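Local coordinates for Lmo1076 protein (Listeria monocytogenes serovar 1/2a, PDB 5JQC), which is a secreted putative autolysin, probably an amidase that degrades the cell wall, represented here by a portion with three SH3-like GW repeat domains, at residues 157-162 with 176-181. Residues are numbered along the deposited sequence; the frame is centred on the assembly and turned at random.
Sequences TYYQFQ and FHVYDK
The ring of F176 fits between Y159 and F161, the three making an aromatic cluster inside the central GW module, an SH3-like fold of strongly bent antiparallel strands. Strand 156-163 and the short closing strand 176-178 are not neighbours: strands 144-153 and 103-112 lie between them in the sheet. Their segments run at 77° to each other, 10.7 Å apart at the axes, a gap wide enough to be filled by rings. Y159 turns its edge to a face of F176 in a T-shaped pair with planes at 64°; CD2 of Y159 stands 3.6 Å from CD1 of F176, over the rim of that ring and not its middle. CB of Y159 adds to the contact, lying 3.7 Å from CE1 of F176. The second pair reverses the roles, for here F176 presents its edge to the face of F161, offset, with the centroids 5.5 Å apart. Both CB and CG of F161 meet the far edge of F176 at CE2 and CZ. Phenylalanine suits the two buried places, since flat, wholly apolar rings can offer a face to one neighbour and an edge to another; I147 of strand 144-153 also touches F176, while I112, I168 and L171 pack on F161. Tyrosine suits the partly exposed place of Y159, whose ring gives its hydrocarbon edge to the cluster and carries its hydroxyl beyond it. In V178, two residues on from F176 in an extended chain, CB is directed toward strand 156-163, and the branched, compact side chain borders the cluster, with CG2 reaching to 4.3 Å from CE2 of Y159.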
loop_
_atom_site.group_PDB
_atom_site.type_symbol
_atom_site.label_atom_id
_atom_site.label_comp_id
_atom_site.label_asym_id
_atom_site.label_seq_id
_atom_site.Cartn_x
_atom_site.Cartn_y
_atom_site.Cartn_z
ATOM N N THR A 157 1.719 -6.246 3.038
ATOM C CA THR A 157 1.259 -5.288 2.042
ATOM C C THR A 157 0.431 -4.202 2.719
ATOM O O THR A 157 -0.431 -4.497 3.556
ATOM C CB THR A 157 0.430 -5.991 0.969
ATOM O OG1 THR A 157 1.155 -7.126 0.487
ATOM C CG2 THR A 157 0.145 -5.063 -0.189
ATOM N N TYR A 158 0.709 -2.956 2.359
ATOM C CA TYR A 158 0.053 -1.784 2.912
ATOM C C TYR A 158 -0.617 -1.008 1.790
ATOM O O TYR A 158 0.032 -0.670 0.794
ATOM C CB TYR A 158 1.061 -0.892 3.616
ATOM C CG TYR A 158 1.629 -1.554 4.848
ATOM C CD1 TYR A 158 0.929 -1.528 6.041
ATOM C CD2 TYR A 158 2.843 -2.235 4.808
ATOM C CE1 TYR A 158 1.408 -2.137 7.168
ATOM C CE2 TYR A 158 3.346 -2.857 5.951
ATOM C CZ TYR A 158 2.615 -2.799 7.125
ATOM O OH TYR A 158 3.078 -3.407 8.268
ATOM N N TYR A 159 -1.899 -0.712 1.956
ATOM C CA TYR A 159 -2.654 0.067 0.974
ATOM C C TYR A 159 -2.705 1.522 1.393
ATOM O O TYR A 159 -3.011 1.822 2.552
ATOM C CB TYR A 159 -4.086 -0.429 0.853
ATOM C CG TYR A 159 -4.237 -1.694 0.101
ATOM C CD1 TYR A 159 -3.263 -2.119 -0.786
ATOM C CD2 TYR A 159 -5.367 -2.466 0.269
ATOM C CE1 TYR A 159 -3.420 -3.300 -1.481
ATOM C CE2 TYR A 159 -5.541 -3.637 -0.415
ATOM C CZ TYR A 159 -4.571 -4.052 -1.296
ATOM O OH TYR A 159 -4.753 -5.234 -1.981
ATOM N N GLN A 160 -2.451 2.417 0.452
ATOM C CA GLN A 160 -2.787 3.820 0.641
ATOM C C GLN A 160 -4.230 4.019 0.194
ATOM O O GLN A 160 -4.632 3.507 -0.854
ATOM C CB GLN A 160 -1.838 4.715 -0.155
ATOM C CG GLN A 160 -1.966 6.172 0.226
ATOM C CD GLN A 160 -1.102 7.069 -0.605
ATOM O OE1 GLN A 160 -0.870 6.804 -1.781
ATOM N NE2 GLN A 160 -0.605 8.141 0.002
ATOM N N PHE A 161 -5.015 4.739 0.987
ATOM C CA PHE A 161 -6.459 4.727 0.791
ATOM C C PHE A 161 -7.083 6.085 1.092
ATOM O O PHE A 161 -6.546 6.895 1.854
ATOM C CB PHE A 161 -7.138 3.668 1.669
ATOM C CG PHE A 161 -7.157 4.031 3.134
ATOM C CD1 PHE A 161 -6.026 3.892 3.909
ATOM C CD2 PHE A 161 -8.297 4.537 3.720
ATOM C CE1 PHE A 161 -6.036 4.248 5.231
ATOM C CE2 PHE A 161 -8.311 4.890 5.034
ATOM C CZ PHE A 161 -7.181 4.743 5.796
ATOM N N GLN A 162 -8.260 6.299 0.505
ATOM C CA GLN A 162 -9.032 7.525 0.664
ATOM C C GLN A 162 -10.413 7.202 1.214
ATOM O O GLN A 162 -11.010 6.178 0.855
ATOM C CB GLN A 162 -9.181 8.258 -0.664
ATOM C CG GLN A 162 -7.868 8.485 -1.375
ATOM C CD GLN A 162 -8.052 9.216 -2.696
ATOM O OE1 GLN A 162 -8.817 8.782 -3.562
ATOM N NE2 GLN A 162 -7.343 10.326 -2.861
ATOM N N PHE A 176 -8.751 -4.432 4.729
ATOM C CA PHE A 176 -9.753 -4.095 3.728
ATOM C C PHE A 176 -10.460 -5.335 3.199
ATOM O O PHE A 176 -9.850 -6.393 3.022
ATOM C CB PHE A 176 -9.146 -3.391 2.527
ATOM C CG PHE A 176 -8.436 -2.125 2.841
ATOM C CD1 PHE A 176 -7.181 -2.150 3.419
ATOM C CD2 PHE A 176 -8.984 -0.905 2.472
ATOM C CE1 PHE A 176 -6.497 -0.979 3.664
ATOM C CE2 PHE A 176 -8.307 0.275 2.710
ATOM C CZ PHE A 176 -7.061 0.239 3.309
ATOM N N HIS A 177 -11.747 -5.170 2.892
ATOM C CA HIS A 177 -12.500 -6.089 2.043
ATOM C C HIS A 177 -12.627 -5.412 0.684
ATOM O O HIS A 177 -13.370 -4.434 0.540
ATOM C CB HIS A 177 -13.876 -6.395 2.622
ATOM C CG HIS A 177 -14.723 -7.250 1.732
ATOM N ND1 HIS A 177 -14.797 -8.620 1.866
ATOM C CD2 HIS A 177 -15.511 -6.935 0.674
ATOM C CE1 HIS A 177 -15.609 -9.111 0.945
ATOM N NE2 HIS A 177 -16.055 -8.110 0.209
ATOM N N VAL A 178 -11.922 -5.929 -0.316
ATOM C CA VAL A 178 -11.913 -5.286 -1.625
ATOM C C VAL A 178 -13.103 -5.766 -2.444
ATOM O O VAL A 178 -13.352 -6.978 -2.557
ATOM C CB VAL A 178 -10.598 -5.560 -2.362
ATOM C CG1 VAL A 178 -10.533 -4.719 -3.638
ATOM C CG2 VAL A 178 -9.408 -5.261 -1.448
ATOM N N TYR A 179 -13.844 -4.814 -3.019
ATOM C CA TYR A 179 -14.940 -5.153 -3.911
ATOM C C TYR A 179 -14.396 -5.621 -5.250
ATOM O O TYR A 179 -13.395 -5.095 -5.743
ATOM C CB TYR A 179 -15.869 -3.955 -4.120
ATOM C CG TYR A 179 -16.452 -3.427 -2.820
ATOM C CD1 TYR A 179 -17.176 -4.252 -1.981
ATOM C CD2 TYR A 179 -16.286 -2.097 -2.451
ATOM C CE1 TYR A 179 -17.712 -3.773 -0.815
ATOM C CE2 TYR A 179 -16.804 -1.611 -1.297
ATOM C CZ TYR A 179 -17.522 -2.446 -0.473
ATOM O OH TYR A 179 -18.061 -1.950 0.691
ATOM N N ASP A 180 -15.056 -6.643 -5.813
ATOM C CA ASP A 180 -14.839 -7.035 -7.203
ATOM C C ASP A 180 -15.316 -5.932 -8.119
ATOM O O ASP A 180 -16.392 -5.361 -7.899
ATOM C CB ASP A 180 -15.630 -8.292 -7.569
ATOM C CG ASP A 180 -15.316 -9.471 -6.694
ATOM O OD1 ASP A 180 -14.123 -9.684 -6.374
ATOM O OD2 ASP A 180 -16.284 -10.200 -6.359
ATOM N N LYS A 181 -14.547 -5.665 -9.181
ATOM C CA LYS A 181 -15.015 -4.778 -10.253
ATOM C C LYS A 181 -15.999 -5.501 -11.163
ATOM O O LYS A 181 -15.918 -6.723 -11.354
ATOM C CB LYS A 181 -13.855 -4.259 -11.103
ATOM C CG LYS A 181 -12.856 -3.420 -10.337
ATOM C CD LYS A 181 -11.694 -3.067 -11.244
ATOM C CE LYS A 181 -10.793 -2.016 -10.617
ATOM N NZ LYS A 181 -11.501 -0.707 -10.502
#